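Local coordinates for protein glutathione S-transferase domain (Burkholderia graminis, PDB 4MF5) that binds glutathione and probably transfers it to electrophilic substrates as a glutathione transferase, at residues R42-G53 / K92-N100. Residues are numbered along the deposited sequence; the frame is centred on the assembly and turned at random. Where two conformers were deposited one is given.
With GSH (glutathione), chain D.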
ATOM      1  N   ARG A  42     -25.998  -8.611  -5.040  1.00  9.27           N
ATOM      2  CA  ARG A  42     -24.643  -9.144  -4.890  1.00  9.04           C
ATOM      3  C   ARG A  42     -23.621  -8.025  -4.977  1.00  8.91           C
ATOM      4  O   ARG A  42     -23.799  -7.064  -5.730  1.00  9.76           O
ATOM      5  CB  ARG A  42     -24.323 -10.157  -6.009  1.00 10.13           C
ATOM      6  CG  ARG A  42     -25.309 -11.308  -6.060  1.00 10.34           C
ATOM      7  CD  ARG A  42     -25.072 -12.358  -7.152  1.00 14.80           C
ATOM      8  NE  ARG A  42     -26.279 -13.200  -7.268  1.00 15.37           N
ATOM      9  CZ  ARG A  42     -26.512 -14.139  -8.189  1.00 16.11           C
ATOM     10  NH1 ARG A  42     -25.637 -14.398  -9.128  1.00 17.74           N
ATOM     11  NH2 ARG A  42     -27.650 -14.826  -8.173  1.00 18.47           N
ATOM     12  N   LEU A  43     -22.528  -8.176  -4.245  1.00  8.51           N
ATOM     13  CA  LEU A  43     -21.372  -7.335  -4.428  1.00  8.45           C
ATOM     14  C   LEU A  43     -21.025  -7.267  -5.916  1.00  8.60           C
ATOM     15  O   LEU A  43     -20.949  -8.300  -6.617  1.00  9.28           O
ATOM     16  CB  LEU A  43     -20.219  -7.901  -3.615  1.00  8.53           C
ATOM     17  CG  LEU A  43     -18.915  -7.091  -3.649  1.00  9.37           C
ATOM     18  CD1 LEU A  43     -18.172  -7.199  -2.320  1.00 10.01           C
ATOM     19  CD2 LEU A  43     -18.019  -7.522  -4.805  1.00  9.48           C
ATOM     20  N   GLN A  44     -20.796  -6.044  -6.404  1.00  8.37           N
ATOM     21  CA  GLN A  44     -20.457  -5.795  -7.796  1.00  8.35           C
ATOM     22  C   GLN A  44     -18.944  -5.621  -7.883  1.00  8.30           C
ATOM     23  O   GLN A  44     -18.365  -4.806  -7.168  1.00  8.59           O
ATOM     24  CB  GLN A  44     -21.143  -4.512  -8.248  1.00  8.94           C
ATOM     25  CG  GLN A  44     -22.671  -4.544  -8.097  1.00  9.79           C
ATOM     26  CD  GLN A  44     -23.311  -5.485  -9.084  1.00  9.77           C
ATOM     27  OE1 GLN A  44     -23.143  -5.333 -10.299  1.00 10.84           O
ATOM     28  NE2 GLN A  44     -24.053  -6.467  -8.586  1.00  9.85           N
ATOM     29  N   LEU A  45     -18.319  -6.375  -8.779  1.00  8.33           N
ATOM     30  CA  LEU A  45     -16.873  -6.324  -9.001  1.00  8.22           C
ATOM     31  C   LEU A  45     -16.611  -5.805 -10.404  1.00  8.51           C
ATOM     32  O   LEU A  45     -17.092  -6.387 -11.370  1.00  9.36           O
ATOM     33  CB  LEU A  45     -16.266  -7.720  -8.852  1.00  8.60           C
ATOM     34  CG  LEU A  45     -14.794  -7.837  -9.224  1.00  8.78           C
ATOM     35  CD1 LEU A  45     -13.911  -7.028  -8.283  1.00  9.68           C
ATOM     36  CD2 LEU A  45     -14.361  -9.294  -9.252  1.00 10.25           C
ATOM     37  N   TYR A  46     -15.817  -4.736 -10.507  1.00  8.11           N
ATOM     38  CA  TYR A  46     -15.452  -4.127 -11.791  1.00  8.70           C
ATOM     39  C   TYR A  46     -13.958  -4.349 -11.932  1.00  8.63           C
ATOM     40  O   TYR A  46     -13.158  -3.738 -11.226  1.00  9.12           O
ATOM     41  CB  TYR A  46     -15.847  -2.657 -11.804  1.00  9.21           C
ATOM     42  CG  TYR A  46     -17.283  -2.414 -11.359  1.00  8.82           C
ATOM     43  CD1 TYR A  46     -18.350  -2.454 -12.250  1.00  9.26           C
ATOM     44  CD2 TYR A  46     -17.556  -2.139 -10.025  1.00  9.16           C
ATOM     45  CE1 TYR A  46     -19.646  -2.230 -11.813  1.00  9.27           C
ATOM     46  CE2 TYR A  46     -18.848  -1.921  -9.588  1.00  9.43           C
ATOM     47  CZ  TYR A  46     -19.890  -1.967 -10.480  1.00  9.30           C
ATOM     48  OH  TYR A  46     -21.156  -1.729 -10.002  1.00  9.90           O
ATOM     49  N   SER A  47     -13.574  -5.303 -12.778  1.00  8.73           N
ATOM     50  CA  SER A  47     -12.208  -5.790 -12.755  1.00  9.33           C
ATOM     51  C   SER A  47     -11.764  -6.365 -14.087  1.00 10.23           C
ATOM     52  O   SER A  47     -12.511  -6.412 -15.064  1.00 11.58           O
ATOM     53  CB  SER A  47     -12.097  -6.817 -11.624  1.00  8.90           C
ATOM     54  OG  SER A  47     -10.741  -7.109 -11.322  1.00  9.31           O
ATOM     55  N   LEU A  48     -10.518  -6.820 -14.079  1.00 10.15           N
ATOM     56  CA  LEU A  48      -9.864  -7.498 -15.192  1.00 11.44           C
ATOM     57  C   LEU A  48      -8.928  -8.488 -14.521  1.00 10.49           C
ATOM     58  O   LEU A  48      -8.409  -8.182 -13.462  1.00 11.61           O
ATOM     59  CB  LEU A  48      -9.060  -6.505 -16.029  1.00 14.91           C
ATOM     60  CG  LEU A  48      -8.463  -6.965 -17.357  1.00 17.42           C
ATOM     61  CD1 LEU A  48      -9.553  -7.289 -18.368  1.00 20.91           C
ATOM     62  CD2 LEU A  48      -7.532  -5.886 -17.890  1.00 21.94           C
ATOM     63  N   PRO A  49      -8.642  -9.651 -15.136  1.00 11.62           N
ATOM     64  CA  PRO A  49      -7.812 -10.648 -14.424  1.00 12.34           C
ATOM     65  C   PRO A  49      -6.299 -10.402 -14.415  1.00 11.91           C
ATOM     66  O   PRO A  49      -5.493 -11.321 -14.583  1.00 14.47           O
ATOM     67  CB  PRO A  49      -8.141 -11.980 -15.116  1.00 18.19           C
ATOM     68  CG  PRO A  49      -9.243 -11.710 -16.012  1.00 23.55           C
ATOM     69  CD  PRO A  49      -9.328 -10.245 -16.284  1.00 15.32           C
ATOM     70  N   THR A  50      -5.919  -9.184 -14.119  1.00 10.80           N
ATOM     71  CA  THR A  50      -4.539  -8.824 -13.875  1.00 10.44           C
ATOM     72  C   THR A  50      -4.223  -9.102 -12.412  1.00  9.30           C
ATOM     73  O   THR A  50      -5.118  -9.368 -11.641  1.00 10.28           O
ATOM     74  CB  THR A  50      -4.368  -7.333 -14.153  1.00 15.08           C
ATOM     75  OG1 THR A  50      -5.193  -6.640 -13.219  1.00 21.22           O
ATOM     76  CG2 THR A  50      -4.771  -6.984 -15.585  1.00 24.18           C
ATOM     77  N   PRO A  51      -2.956  -8.978 -11.988  1.00  9.02           N
ATOM     78  CA  PRO A  51      -2.683  -9.352 -10.585  1.00  8.78           C
ATOM     79  C   PRO A  51      -3.492  -8.599  -9.550  1.00  8.88           C
ATOM     80  O   PRO A  51      -3.953  -9.202  -8.566  1.00  9.74           O
ATOM     81  CB  PRO A  51      -1.184  -9.100 -10.449  1.00  9.68           C
ATOM     82  CG  PRO A  51      -0.688  -9.284 -11.823  1.00 14.50           C
ATOM     83  CD  PRO A  51      -1.726  -8.788 -12.766  1.00 10.20           C
ATOM     84  N   ASN A  52      -3.657  -7.296  -9.699  1.00  8.72           N
ATOM     85  CA  ASN A  52      -4.422  -6.560  -8.703  1.00  8.71           C
ATOM     86  C   ASN A  52      -5.892  -6.955  -8.730  1.00  8.56           C
ATOM     87  O   ASN A  52      -6.529  -7.000  -7.676  1.00  9.50           O
ATOM     88  CB  ASN A  52      -4.279  -5.061  -8.876  1.00  8.88           C
ATOM     89  CG  ASN A  52      -2.873  -4.579  -8.579  1.00  8.98           C
ATOM     90  OD1 ASN A  52      -2.159  -5.195  -7.782  1.00  8.86           O
ATOM     91  ND2 ASN A  52      -2.486  -3.448  -9.156  1.00 11.37           N
ATOM     92  N   GLY A  53      -6.449  -7.223  -9.909  1.00  8.07           N
ATOM     93  CA  GLY A  53      -7.822  -7.644 -10.008  1.00  8.15           C
ATOM     94  C   GLY A  53      -8.075  -9.003  -9.396  1.00  8.08           C
ATOM     95  O   GLY A  53      -9.061  -9.207  -8.671  1.00  8.39           O
ATOM     96  N   LYS A  92      -8.176   2.787 -12.139  1.00 10.01           N
ATOM     97  CA  LYS A  92      -7.522   1.506 -12.042  1.00 11.09           C
ATOM     98  C   LYS A  92      -8.477   0.435 -11.526  1.00 10.66           C
ATOM     99  O   LYS A  92      -9.337   0.674 -10.689  1.00 12.27           O
ATOM    100  CB  LYS A  92      -6.321   1.602 -11.110  1.00 13.30           C
ATOM    101  CG  LYS A  92      -5.247   2.520 -11.550  1.00 19.90           C
ATOM    102  CD  LYS A  92      -4.608   2.183 -12.864  1.00 25.56           C
ATOM    103  CE  LYS A  92      -3.556   3.248 -13.222  1.00 28.90           C
ATOM    104  NZ  LYS A  92      -2.327   3.167 -12.382  1.00 30.64           N
ATOM    105  N   ILE A  93      -8.324  -0.761 -12.037  1.00 10.69           N
ATOM    106  CA  ILE A  93      -9.035  -1.892 -11.477  1.00 10.10           C
ATOM    107  C   ILE A  93      -8.210  -2.510 -10.342  1.00  9.06           C
ATOM    108  O   ILE A  93      -7.006  -2.355 -10.270  1.00 10.35           O
ATOM    109  CB  ILE A  93      -9.407  -2.924 -12.553  1.00 11.24           C
ATOM    110  CG1 ILE A  93      -8.161  -3.599 -13.133  1.00 13.09           C
ATOM    111  CG2 ILE A  93     -10.302  -2.317 -13.626  1.00 15.98           C
ATOM    112  CD1 ILE A  93      -7.719  -4.805 -12.329  1.00 14.02           C
ATOM    113  N   PRO A  94      -8.872  -3.215  -9.434  1.00  8.54           N
ATOM    114  CA  PRO A  94     -10.306  -3.438  -9.313  1.00  8.95           C
ATOM    115  C   PRO A  94     -10.999  -2.357  -8.500  1.00  8.50           C
ATOM    116  O   PRO A  94     -10.367  -1.587  -7.760  1.00  9.20           O
ATOM    117  CB  PRO A  94     -10.356  -4.771  -8.562  1.00  9.73           C
ATOM    118  CG  PRO A  94      -9.185  -4.651  -7.626  1.00  9.69           C
ATOM    119  CD  PRO A  94      -8.124  -3.950  -8.396  1.00  9.23           C
ATOM    120  N   ALA A  95     -12.321  -2.361  -8.607  1.00  8.19           N
ATOM    121  CA  ALA A  95     -13.169  -1.585  -7.704  1.00  7.68           C
ATOM    122  C   ALA A  95     -14.424  -2.399  -7.452  1.00  7.84           C
ATOM    123  O   ALA A  95     -14.788  -3.272  -8.251  1.00  8.38           O
ATOM    124  CB  ALA A  95     -13.494  -0.229  -8.318  1.00  8.82           C
ATOM    125  N   ILE A  96     -15.084  -2.120  -6.325  1.00  7.74           N
ATOM    126  CA  ILE A  96     -16.316  -2.801  -5.948  1.00  7.52           C
ATOM    127  C   ILE A  96     -17.387  -1.819  -5.516  1.00  7.99           C
ATOM    128  O   ILE A  96     -17.098  -0.705  -5.082  1.00  8.08           O
ATOM    129  CB  ILE A  96     -16.083  -3.830  -4.802  1.00  8.26           C
ATOM    130  CG1 ILE A  96     -15.643  -3.153  -3.505  1.00  8.60           C
ATOM    131  CG2 ILE A  96     -15.118  -4.916  -5.240  1.00  8.33           C
ATOM    132  CD1 ILE A  96     -15.806  -3.995  -2.272  1.00  9.87           C
ATOM    133  N   ILE A  97     -18.625  -2.287  -5.577  1.00  8.15           N
ATOM    134  CA  ILE A  97     -19.709  -1.712  -4.769  1.00  8.13           C
ATOM    135  C   ILE A  97     -20.381  -2.867  -4.052  1.00  7.87           C
ATOM    136  O   ILE A  97     -20.929  -3.765  -4.712  1.00  8.73           O
ATOM    137  CB  ILE A  97     -20.761  -0.943  -5.594  1.00  9.34           C
ATOM    138  CG1 ILE A  97     -20.119   0.255  -6.314  1.00  9.30           C
ATOM    139  CG2 ILE A  97     -21.885  -0.476  -4.668  1.00 10.56           C
ATOM    140  CD1 ILE A  97     -20.972   0.823  -7.425  1.00 10.99           C
ATOM    141  N   ASP A  98     -20.308  -2.868  -2.722  1.00  8.38           N
ATOM    142  CA  ASP A  98     -21.039  -3.864  -1.939  1.00  8.52           C
ATOM    143  C   ASP A  98     -22.402  -3.260  -1.628  1.00  9.31           C
ATOM    144  O   ASP A  98     -22.458  -2.312  -0.855  1.00  9.65           O
ATOM    145  CB  ASP A  98     -20.300  -4.227  -0.665  1.00  8.67           C
ATOM    146  CG  ASP A  98     -20.965  -5.368   0.093  1.00  8.53           C
ATOM    147  OD1 ASP A  98     -22.068  -5.803  -0.343  1.00  9.52           O
ATOM    148  OD2 ASP A  98     -20.389  -5.812   1.109  1.00  9.36           O
ATOM    149  N   PRO A  99     -23.517  -3.798  -2.184  1.00  9.18           N
ATOM    150  CA  PRO A  99     -24.826  -3.213  -1.878  1.00 10.42           C
ATOM    151  C   PRO A  99     -25.184  -3.331  -0.405  1.00 11.70           C
ATOM    152  O   PRO A  99     -25.959  -2.515   0.107  1.00 15.64           O
ATOM    153  CB  PRO A  99     -25.780  -4.018  -2.757  1.00 11.38           C
ATOM    154  CG  PRO A  99     -25.107  -5.322  -2.958  1.00 11.24           C
ATOM    155  CD  PRO A  99     -23.645  -4.992  -3.043  1.00  9.89           C
ATOM    156  N   ASN A 100     -24.638  -4.332   0.275  1.00 11.54           N
ATOM    157  CA  ASN A 100     -24.940  -4.429   1.692  0.52 13.45           C
ATOM    158  C   ASN A 100     -23.702  -4.269   2.528  1.00 10.65           C
ATOM    159  O   ASN A 100     -23.048  -5.171   3.025  1.00 10.32           O
ATOM    160  CB  ASN A 100     -25.734  -5.656   1.997  0.52 17.26           C
ATOM    161  CG  ASN A 100     -27.063  -5.634   1.297  0.52 15.96           C
ATOM    162  OD1 ASN A 100     -27.300  -6.450   0.429  0.52 17.33           O
ATOM    163  ND2 ASN A 100     -27.915  -4.680   1.633  0.52 18.74           N
TER
HETATM  164  CG1 GSH D 303      -4.386  -1.388  -9.833  0.62 18.06           C
HETATM  165  CD1 GSH D 303      -4.463  -2.115 -11.132  0.62 16.16           C
HETATM  166  OE1 GSH D 303      -4.339  -3.345 -11.251  0.62 26.90           O
HETATM  167  N2  GSH D 303      -4.696  -1.342 -12.157  0.62 32.97           N
HETATM  168  CA2 GSH D 303      -4.007  -1.401 -13.425  0.62 24.50           C
HETATM  169  C2  GSH D 303      -4.956  -0.717 -14.337  0.62 25.29           C
HETATM  170  O2  GSH D 303      -6.208  -0.703 -14.052  0.62 18.15           O
HETATM  171  CB2 GSH D 303      -3.664  -2.698 -14.108  0.62 32.98           C
HETATM  172  SG2 GSH D 303      -4.181  -4.162 -13.234  0.62 33.97           S
HETATM  173  N3  GSH D 303      -4.427  -0.126 -15.386  0.62 27.04           N
HETATM  174  CA3 GSH D 303      -5.227   0.748 -16.208  0.62 26.34           C
HETATM  175  C3  GSH D 303      -4.396   1.928 -16.654  0.62 27.92           C
HETATM  176  O31 GSH D 303      -3.190   1.946 -16.330  0.62 31.01           O
HETATM  177  O32 GSH D 303      -4.913   2.847 -17.325  0.62 24.90           O
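Y46 and A95 form the hydrogen-bonded pair at the glutathione end of a short antiparallel ladder between strands 43-47 and 95-98, whose axes come within 4.7 Å. Y46 N donates to A95 O at 2.9 Å, and A95 N returns a bond to Y46 O. Q44 and I97 form the second hydrogen-bonded pair. Its Q44 N to I97 O bond is nearly straight at 177°. L45 and I96 make the non-hydrogen-bonded pair between them.

The face carrying L45 and I96 is tightly packed. L45 CD1 and L43 CD2 both reach I96 CG2, each at 3.9 Å. Helices 51-63 and 112-123 cover this face. On the other face the Y46 ring turns its CD2-CE2 edge to the neighbouring strand, with A95 O and I97 N near its plane. Its CG stands anti to the carbonyl carbon (chi1 -49°), and the hydroxyl ends beside I97: OH to CD1 is 3.6 Å. The ring of H70 meets Y46 at a shallow angle.

Beyond the strands, I93 packs against the loop leading into helix 51-63. Its CD1 touches T50 OG1 at 3.2 Å and also reaches L48 O and G53 N. P94 follows a cis peptide bond and sets its CD 3.5 Å from N52 O.

The ligand side is looser. T50, N52 and K92 are partly exposed, and the K92 side chain runs beside glutathione without touching segment 42-53. I93 N donates to glutathione O2 at 2.9 Å, whereas the bond from N52 ND2 to OE1 is weak. N52 OD1 accepts from W211 NE1. The cis-proline loop facing the N-terminal end of helix 51-63 is the hallmark of the glutathione site in the thioredoxin-like domain of GSTs.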